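Local coordinates for periplasmic beta-glucosidase (Pseudomonas aeruginosa, PDB 6R5T), which probably hydrolyses terminal, non-reducing beta-D-glucosyl residues to release beta-D-glucose in the periplasm, as a member of glycosyl hydrolase family 3, at residues A96-E101 / A652-L657; V103-R108 / A355-R360; A550-G555 / L614-F619. The protein carries 1 engineered substitution. One frame throughout, in Å; residues are numbered along the deposited sequence. Where two conformers were deposited one is given.

Contact 1 (A96-E101 / A652-L657)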
loop_
_atom_site.group_PDB
_atom_site.type_symbol
_atom_site.label_atom_id
_atom_site.label_comp_id
_atom_site.label_asym_id
_atom_site.label_seq_id
_atom_site.Cartn_x
_atom_site.Cartn_y
_atom_site.Cartn_z
ATOM N N ALA A 96 0.782 23.051 8.454
ATOM C CA ALA A 96 2.217 23.318 8.534
ATOM C C ALA A 96 2.481 24.541 9.402
ATOM O O ALA A 96 3.664 24.776 9.744
ATOM C CB ALA A 96 2.829 23.482 7.157
ATOM N N SER A 97 1.454 25.320 9.730
ATOM C CA SER A 97 1.607 26.410 10.722
ATOM C C SER A 97 1.908 25.858 12.126
ATOM O O SER A 97 2.392 26.632 12.955
ATOM C CB SER A 97 0.407 27.309 10.753
ATOM O OG SER A 97 -0.687 26.693 11.466
ATOM N N TRP A 98 1.463 24.640 12.431
ATOM C CA TRP A 98 1.598 24.071 13.799
ATOM C C TRP A 98 1.054 25.051 14.848
ATOM O O TRP A 98 1.593 25.132 15.974
ATOM C CB TRP A 98 3.049 23.688 14.107
ATOM C CG TRP A 98 3.517 22.477 13.363
ATOM C CD1 TRP A 98 3.873 22.396 12.059
ATOM C CD2 TRP A 98 3.655 21.169 13.890
ATOM N NE1 TRP A 98 4.247 21.119 11.730
ATOM C CE2 TRP A 98 4.168 20.342 12.859
ATOM C CE3 TRP A 98 3.455 20.607 15.157
ATOM C CZ2 TRP A 98 4.435 19.002 13.046
ATOM C CZ3 TRP A 98 3.774 19.295 15.348
ATOM C CH2 TRP A 98 4.229 18.487 14.305
ATOM N N ASP A 99 -0.037 25.731 14.536
ATOM C CA ASP A 99 -0.533 26.800 15.432
ATOM C C ASP A 99 -2.047 26.724 15.402
ATOM O O ASP A 99 -2.665 27.177 14.476
ATOM C CB ASP A 99 0.022 28.156 15.010
ATOM C CG ASP A 99 -0.378 29.219 16.021
ATOM O OD1 ASP A 99 -1.258 28.937 16.848
ATOM O OD2 ASP A 99 0.248 30.255 16.003
ATOM N N PRO A 100 -2.655 26.106 16.410
ATOM C CA PRO A 100 -4.104 26.037 16.474
ATOM C C PRO A 100 -4.767 27.413 16.354
ATOM O O PRO A 100 -5.869 27.498 15.826
ATOM C CB PRO A 100 -4.350 25.391 17.841
ATOM C CG PRO A 100 -3.094 24.654 18.164
ATOM C CD PRO A 100 -1.981 25.440 17.533
ATOM N N GLU A 101 -4.129 28.490 16.827
ATOM C CA GLU A 101 -4.773 29.823 16.677
ATOM C C GLU A 101 -4.793 30.287 15.222
ATOM O O GLU A 101 -5.765 30.973 14.818
ATOM C CB GLU A 101 -4.092 30.882 17.544
ATOM C CG GLU A 101 -4.299 30.580 19.017
ATOM C CD GLU A 101 -4.294 31.790 19.938
ATOM O OE1 GLU A 101 -3.576 32.792 19.636
ATOM O OE2 GLU A 101 -5.011 31.727 20.965
ATOM N N ALA A 652 10.203 32.011 14.413
ATOM C CA ALA A 652 9.551 30.942 15.166
ATOM C C ALA A 652 10.075 29.579 14.697
ATOM O O ALA A 652 10.541 29.427 13.545
ATOM C CB ALA A 652 8.057 31.056 15.014
ATOM N N THR A 653 9.959 28.641 15.620
ATOM C CA THR A 653 10.126 27.205 15.330
ATOM C C THR A 653 9.114 26.446 16.175
ATOM O O THR A 653 8.295 27.052 16.904
ATOM C CB THR A 653 11.562 26.740 15.563
ATOM O OG1 THR A 653 11.675 25.387 15.095
ATOM C CG2 THR A 653 11.957 26.752 17.017
ATOM N N VAL A 654 9.075 25.144 15.971
ATOM C CA VAL A 654 8.076 24.292 16.654
ATOM C C VAL A 654 8.848 23.221 17.422
ATOM O O VAL A 654 9.534 22.365 16.771
ATOM C CB VAL A 654 7.098 23.647 15.675
ATOM C CG1 VAL A 654 6.053 22.833 16.441
ATOM C CG2 VAL A 654 6.455 24.703 14.757
ATOM N N VAL A 655 8.729 23.231 18.737
ATOM C CA VAL A 655 9.325 22.195 19.599
ATOM C C VAL A 655 8.350 21.038 19.675
ATOM O O VAL A 655 7.154 21.265 19.992
ATOM C CB VAL A 655 9.660 22.728 20.989
ATOM C CG1 VAL A 655 10.325 21.644 21.811
ATOM C CG2 VAL A 655 10.572 23.940 20.885
ATOM N N GLN A 656 8.816 19.856 19.301
ATOM C CA GLN A 656 7.943 18.674 19.179
ATOM C C GLN A 656 8.300 17.655 20.262
ATOM O O GLN A 656 9.486 17.430 20.480
ATOM C CB GLN A 656 8.124 18.057 17.789
ATOM C CG GLN A 656 7.755 19.067 16.713
ATOM C CD GLN A 656 8.517 18.883 15.422
ATOM O OE1 GLN A 656 8.651 17.749 14.927
ATOM N NE2 GLN A 656 8.936 19.993 14.813
ATOM N N LEU A 657 7.284 17.059 20.860
ATOM C CA LEU A 657 7.440 16.010 21.854
ATOM C C LEU A 657 6.864 14.727 21.288
ATOM O O LEU A 657 5.668 14.700 20.923
ATOM C CB LEU A 657 6.783 16.404 23.174
ATOM C CG LEU A 657 7.079 15.392 24.284
ATOM C CD1 LEU A 657 7.181 16.071 25.622
ATOM C CD2 LEU A 657 6.025 14.297 24.317
#

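Contact 2 (V103-R108 / A355-R360)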
loop_
_atom_site.group_PDB
_atom_site.type_symbol
_atom_site.label_atom_id
_atom_site.label_comp_id
_atom_site.label_asym_id
_atom_site.label_seq_id
_atom_site.Cartn_x
_atom_site.Cartn_y
_atom_site.Cartn_z
ATOM N N VAL A 103 -4.970 28.249 12.584
ATOM C CA VAL A 103 -5.998 27.397 11.967
ATOM C C VAL A 103 -7.379 27.908 12.385
ATOM O O VAL A 103 -8.247 28.044 11.478
ATOM C CB VAL A 103 -5.781 25.915 12.309
ATOM C CG1 VAL A 103 -6.898 25.072 11.722
ATOM C CG2 VAL A 103 -4.422 25.479 11.792
ATOM N N ALA A 104 -7.575 28.218 13.665
ATOM C CA ALA A 104 -8.873 28.746 14.148
ATOM C C ALA A 104 -9.225 30.018 13.382
ATOM O O ALA A 104 -10.385 30.232 13.018
ATOM C CB ALA A 104 -8.857 29.008 15.634
ATOM N N ARG A 105 -8.253 30.895 13.167
ATOM C CA ARG A 105 -8.553 32.173 12.494
ATOM C C ARG A 105 -9.080 31.906 11.091
ATOM O O ARG A 105 -10.016 32.562 10.639
ATOM C CB ARG A 105 -7.304 33.033 12.507
ATOM C CG ARG A 105 -7.524 34.404 11.908
ATOM C CD ARG A 105 -6.263 35.207 12.089
ATOM N NE ARG A 105 -6.413 36.573 11.637
ATOM C CZ ARG A 105 -5.407 37.392 11.385
ATOM N NH1 ARG A 105 -4.160 36.965 11.539
ATOM N NH2 ARG A 105 -5.673 38.625 10.996
ATOM N N SER A 106 -8.478 30.964 10.381
ATOM C CA SER A 106 -8.889 30.667 8.991
ATOM C C SER A 106 -10.340 30.173 9.024
ATOM O O SER A 106 -11.131 30.597 8.168
ATOM C CB SER A 106 -7.945 29.656 8.280
ATOM O OG SER A 106 -8.110 28.357 8.798
ATOM N N ALA A 107 -10.680 29.309 9.984
ATOM C CA ALA A 107 -12.030 28.716 10.066
ATOM C C ALA A 107 -13.042 29.800 10.470
ATOM O O ALA A 107 -14.157 29.836 9.943
ATOM C CB ALA A 107 -12.041 27.592 11.072
ATOM N N ARG A 108 -12.664 30.623 11.416
ATOM C CA ARG A 108 -13.569 31.704 11.923
ATOM C C ARG A 108 -13.917 32.641 10.775
ATOM O O ARG A 108 -15.116 32.960 10.572
ATOM C CB ARG A 108 -12.934 32.481 13.071
ATOM C CG ARG A 108 -13.829 33.603 13.606
ATOM C CD ARG A 108 -14.756 33.136 14.726
ATOM N NE ARG A 108 -15.783 32.151 14.389
ATOM C CZ ARG A 108 -16.944 32.380 13.751
ATOM N NH1 ARG A 108 -17.293 33.602 13.339
ATOM N NH2 ARG A 108 -17.777 31.370 13.556
ATOM N N ALA A 355 -5.810 36.580 5.487
ATOM C CA ALA A 355 -5.307 35.558 4.525
ATOM C C ALA A 355 -3.794 35.680 4.411
ATOM O O ALA A 355 -3.111 34.650 4.321
ATOM C CB ALA A 355 -5.944 35.709 3.172
ATOM N N ARG A 356 -3.273 36.904 4.360
ATOM C CA ARG A 356 -1.814 37.114 4.176
ATOM C C ARG A 356 -1.096 36.634 5.437
ATOM O O ARG A 356 -0.063 35.932 5.323
ATOM C CB ARG A 356 -1.554 38.597 3.854
ATOM C CG ARG A 356 -0.096 38.888 3.516
ATOM C CD ARG A 356 0.012 40.309 3.019
ATOM N NE ARG A 356 1.363 40.688 2.695
ATOM C CZ ARG A 356 1.667 41.759 1.978
ATOM N NH1 ARG A 356 0.694 42.506 1.497
ATOM N NH2 ARG A 356 2.928 42.064 1.730
ATOM N N GLU A 357 -1.593 36.994 6.626
ATOM C CA GLU A 357 -0.932 36.585 7.904
ATOM C C GLU A 357 -0.967 35.061 8.046
ATOM O O GLU A 357 0.026 34.471 8.469
ATOM C CB GLU A 357 -1.567 37.297 9.085
ATOM C CG GLU A 357 -1.201 38.779 9.020
ATOM C CD GLU A 357 -1.742 39.692 10.100
ATOM O OE1 GLU A 357 -2.626 39.281 10.844
ATOM O OE2 GLU A 357 -1.272 40.862 10.146
ATOM N N VAL A 358 -2.093 34.445 7.744
ATOM C CA VAL A 358 -2.211 32.975 7.886
ATOM C C VAL A 358 -1.289 32.316 6.863
ATOM O O VAL A 358 -0.577 31.350 7.208
ATOM C CB VAL A 358 -3.676 32.528 7.734
ATOM C CG1 VAL A 358 -3.768 31.035 7.478
ATOM C CG2 VAL A 358 -4.507 32.925 8.964
ATOM N N ALA A 359 -1.285 32.794 5.625
ATOM C CA ALA A 359 -0.498 32.139 4.553
ATOM C C ALA A 359 1.001 32.236 4.846
ATOM O O ALA A 359 1.720 31.257 4.592
ATOM C CB ALA A 359 -0.815 32.709 3.208
ATOM N N ARG A 360 1.444 33.275 5.545
ATOM C CA ARG A 360 2.888 33.337 5.884
ATOM C C ARG A 360 3.295 32.147 6.768
ATOM O O ARG A 360 4.453 31.729 6.664
ATOM C CB ARG A 360 3.207 34.611 6.690
ATOM C CG ARG A 360 3.202 35.917 5.920
ATOM C CD ARG A 360 3.261 37.047 6.977
ATOM N NE ARG A 360 3.137 38.329 6.299
ATOM C CZ ARG A 360 2.674 39.460 6.818
ATOM N NH1 ARG A 360 2.314 39.528 8.084
ATOM N NH2 ARG A 360 2.631 40.541 6.061
#

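Contact 3 (A550-G555 / L614-F619)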
loop_
_atom_site.group_PDB
_atom_site.type_symbol
_atom_site.label_atom_id
_atom_site.label_comp_id
_atom_site.label_asym_id
_atom_site.label_seq_id
_atom_site.Cartn_x
_atom_site.Cartn_y
_atom_site.Cartn_z
ATOM N N ALA A 550 6.184 36.518 -1.166
ATOM C CA ALA A 550 7.149 37.619 -1.237
ATOM C C ALA A 550 7.590 38.059 0.159
ATOM O O ALA A 550 8.772 38.347 0.311
ATOM C CB ALA A 550 6.581 38.753 -2.043
ATOM N N ASP A 551 6.710 38.099 1.154
ATOM C CA ASP A 551 7.067 38.457 2.531
ATOM C C ASP A 551 8.183 37.538 3.018
ATOM O O ASP A 551 9.111 38.028 3.659
ATOM C CB ASP A 551 5.852 38.369 3.444
ATOM C CG ASP A 551 4.816 39.467 3.234
ATOM O OD1 ASP A 551 5.168 40.520 2.590
ATOM O OD2 ASP A 551 3.665 39.230 3.658
ATOM N N VAL A 552 8.112 36.235 2.730
ATOM C CA VAL A 552 9.152 35.298 3.181
ATOM C C VAL A 552 10.389 35.481 2.337
ATOM O O VAL A 552 11.475 35.546 2.926
ATOM C CB VAL A 552 8.638 33.853 3.141
ATOM C CG1 VAL A 552 9.792 32.860 3.095
ATOM C CG2 VAL A 552 7.730 33.684 4.333
ATOM N N LEU A 553 10.267 35.564 1.025
ATOM C CA LEU A 553 11.446 35.627 0.141
ATOM C C LEU A 553 12.298 36.869 0.428
ATOM O O LEU A 553 13.534 36.756 0.358
ATOM C CB LEU A 553 11.016 35.606 -1.328
ATOM C CG LEU A 553 10.466 34.258 -1.805
ATOM C CD1 LEU A 553 9.884 34.422 -3.186
ATOM C CD2 LEU A 553 11.521 33.146 -1.755
ATOM N N PHE A 554 11.690 37.961 0.859
ATOM C CA PHE A 554 12.450 39.207 1.118
ATOM C C PHE A 554 12.717 39.408 2.609
ATOM O O PHE A 554 13.364 40.419 2.985
ATOM C CB PHE A 554 11.724 40.378 0.456
ATOM C CG PHE A 554 11.790 40.368 -1.037
ATOM C CD1 PHE A 554 12.998 40.418 -1.696
ATOM C CD2 PHE A 554 10.640 40.321 -1.789
ATOM C CE1 PHE A 554 13.076 40.408 -3.075
ATOM C CE2 PHE A 554 10.717 40.329 -3.167
ATOM C CZ PHE A 554 11.930 40.335 -3.813
ATOM N N GLY A 555 12.351 38.444 3.437
ATOM C CA GLY A 555 12.728 38.399 4.868
ATOM C C GLY A 555 11.892 39.288 5.748
ATOM O O GLY A 555 12.246 39.452 6.921
ATOM N N LEU A 614 13.100 24.615 7.867
ATOM C CA LEU A 614 14.264 25.449 8.234
ATOM C C LEU A 614 13.789 26.874 8.540
ATOM O O LEU A 614 12.615 27.221 8.465
ATOM C CB LEU A 614 15.258 25.459 7.071
ATOM C CG LEU A 614 15.774 24.089 6.616
ATOM C CD1 LEU A 614 16.716 24.283 5.452
ATOM C CD2 LEU A 614 16.456 23.372 7.755
ATOM N N SER A 615 14.766 27.697 8.891
ATOM C CA SER A 615 14.584 29.100 9.311
ATOM C C SER A 615 15.737 29.917 8.749
ATOM O O SER A 615 16.787 29.351 8.509
ATOM C CB SER A 615 14.545 29.180 10.832
ATOM O OG SER A 615 14.431 30.505 11.354
ATOM N N TYR A 616 15.563 31.234 8.750
ATOM C CA TYR A 616 16.672 32.165 8.490
ATOM C C TYR A 616 17.508 32.382 9.752
ATOM O O TYR A 616 18.553 33.087 9.693
ATOM C CB TYR A 616 16.129 33.497 7.989
ATOM C CG TYR A 616 15.376 33.461 6.682
ATOM C CD1 TYR A 616 15.584 32.485 5.719
ATOM C CD2 TYR A 616 14.479 34.454 6.379
ATOM C CE1 TYR A 616 14.910 32.495 4.508
ATOM C CE2 TYR A 616 13.770 34.466 5.197
ATOM C CZ TYR A 616 14.005 33.502 4.228
ATOM O OH TYR A 616 13.305 33.505 3.061
ATOM N N THR A 617 17.083 31.873 10.893
ATOM C CA THR A 617 17.917 31.872 12.116
ATOM C C THR A 617 18.203 30.445 12.543
ATOM O O THR A 617 17.781 29.498 11.883
ATOM C CB THR A 617 17.228 32.721 13.185
ATOM O OG1 THR A 617 18.214 33.076 14.139
ATOM C CG2 THR A 617 16.075 32.006 13.864
ATOM N N GLU A 618 18.940 30.307 13.613
ATOM C CA GLU A 618 19.276 28.979 14.184
ATOM C C GLU A 618 18.696 28.914 15.590
ATOM O O GLU A 618 18.590 29.952 16.274
ATOM C CB GLU A 618 20.786 28.718 14.223
ATOM C CG GLU A 618 21.341 28.235 12.890
ATOM C CD GLU A 618 20.877 26.881 12.353
ATOM O OE1 GLU A 618 20.216 26.094 13.079
ATOM O OE2 GLU A 618 21.149 26.628 11.176
ATOM N N PHE A 619 18.308 27.725 15.981
ATOM C CA PHE A 619 17.738 27.481 17.310
ATOM C C PHE A 619 18.555 26.413 18.030
ATOM O O PHE A 619 19.221 25.537 17.395
ATOM C CB PHE A 619 16.269 27.074 17.199
ATOM C CG PHE A 619 15.372 28.132 16.598
ATOM C CD1 PHE A 619 14.786 29.112 17.392
ATOM C CD2 PHE A 619 15.102 28.134 15.236
ATOM C CE1 PHE A 619 13.949 30.072 16.826
ATOM C CE2 PHE A 619 14.261 29.077 14.683
ATOM C CZ PHE A 619 13.714 30.075 15.483
#

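Contact 1 (A96-E101 / A652-L657)
W98 and V654 meet with their side chains crossing at about a right angle, the indole lying against the branched end of the valine. The two methyls divide the work: V654 CG2 rests on the start of the tryptophan side chain, 3.6 Å from W98 CB, while V654 CG1 reaches the six-membered ring, 3.7 Å from W98 CE3. V654 CB itself stands over one face of the indole, displaced toward its rim. Further along strand 651-660, Q656 CG comes to 4.2 Å from W98 CZ3. W98 leaves helical geometry with a positive phi of 51°, and its CG, anti to the carbonyl carbon (chi1 -72°), carries the ring toward the strand. The glutamine amide turns back along its own strand, where Q656 NE2 donates to V654 O at 3.1 Å; G611 O also takes a bond from NE2, and Y658 OH pairs with Q656 OE1. On the tryptophan, NE1 is bonded to K562 O, and F676 meets the indole edge-to-face. This buried seam joins the TIM-barrel domain to the fibronectin type III-like domain by apolar packing, with the polar ends of W98 and Q656 satisfied by neighbours rather than by each other.

Contact 2 (V103-R108 / A355-R360)
R105 on helix 100-116 faces E357 and V358 on helix 352-362 in a helix pair at the border of the TIM-barrel domain. The first helix belongs to the barrel's outer layer, in the beta-alpha-beta crossover from strand 75-78 to strand 121-122; the second leads into strand 364-368, at the edge of the mixed sheet of the next domain. The short segments run roughly antiparallel, 145° between their directions, with axes 10.1 Å apart. The gap is spanned at its partly exposed side by the long arginine, whose CG is anti to the backbone N (chi1 -177°) and whose chain stays extended as far as NE. Its guanidinium arrives end-on and gives both terminal nitrogens to a single carboxylate oxygen: R105 NH1 lies 2.9 Å from E357 OE1 and R105 NH2 3.1 Å from the same OE1. That oxygen sits in the guanidinium plane, while the carboxylate is turned 60° against it; OE1 receives NH1 on its anti lone pair and NH2 from above the carboxylate plane. Beneath the salt bridge, V358 CG2 packs 4.2 Å from R105 CD, and V358 CG1 comes to 4.5 Å from S106 CB. The serine hydroxyl turns back into its own helix: S106 OG donates to V103 O at 2.7 Å, an oxygen that also accepts from A107 N. F88 and L94 pack against both S106 and V358, extending the apolar layer. The contact thus grades from a buried valine-serine floor to a partly exposed ion pair. With both bonds converging on OE1, negative charge would probably be drawn toward that oxygen, while the in-plane grip restricts rotation of the guanidinium.

Contact 3 (A550-G555 / L614-F619)
V552 O is gripped by two donors that reach it from opposite faces of its carbonyl plane. From the 614-619 segment, Y616 OH donates a hydrogen bond of 2.7 Å to V552 O; from just past the end of its own helix, G555 N donates one of 3.1 Å to the same oxygen. The phenol comes in well above the carbonyl plane, 53° out of it, whereas the oxygen itself lies at the edge of the tyrosine ring and close to its plane. Y616 CG is anti to the carbonyl carbon (chi1 -62°), and the ring extends from there to the helix terminus, bringing its hydroxyl beside a valine methyl as well: V552 CG1 lies 3.6 Å from Y616 OH. Next to the hydroxyl-bearing carbon, Y616 CE2 comes to 4.1 Å from G555 CA, an oblique approach. Helix 545-553 ends here in a Schellman motif: G555 takes a positive phi (80°), and its bond to V552 O is one of the two that reach back into the last turn. The tyrosine thus adds a side-chain donor to a carbonyl of the last helical turn, where the C-terminal end of the helix dipole would probably favour such a partner. The base of Y616 is held in turn by an ST turn, in which S615 OG accepts from T617 N at 3.0 Å. N558 OD1 bonds to both Y616 N and S615 OG, fixing the backbone from which the ring projects. Around the phenol, L365 and N368 of strand 364-368 contribute side-chain contacts, joined by L373 and P559 from loops. V552 packs in addition on L536 of strand 534-537, which places the helix end against the mixed sheet of the C-terminal glycosyl hydrolase domain.

Contact 1 is fully buried and apolar across its interface, whereas contacts 2 and 3 are partly buried and each adds polar bonds: a charged pair between helices in contact 2, a neutral hydroxyl-to-carbonyl bond at a helix end in contact 3. Contacts 1 and 2 share helix 100-116, the first using the loop before it and the second its body, and S97 OG packs on V103 CG2 between them. Contacts 2 and 3 are tied by D551, whose two carboxylate oxygens form salt bridges with R356 and R360. F619 packs on A652 and T653, linking contact 3 to the strand of contact 1. Along the chain, contact 1 encloses the other two.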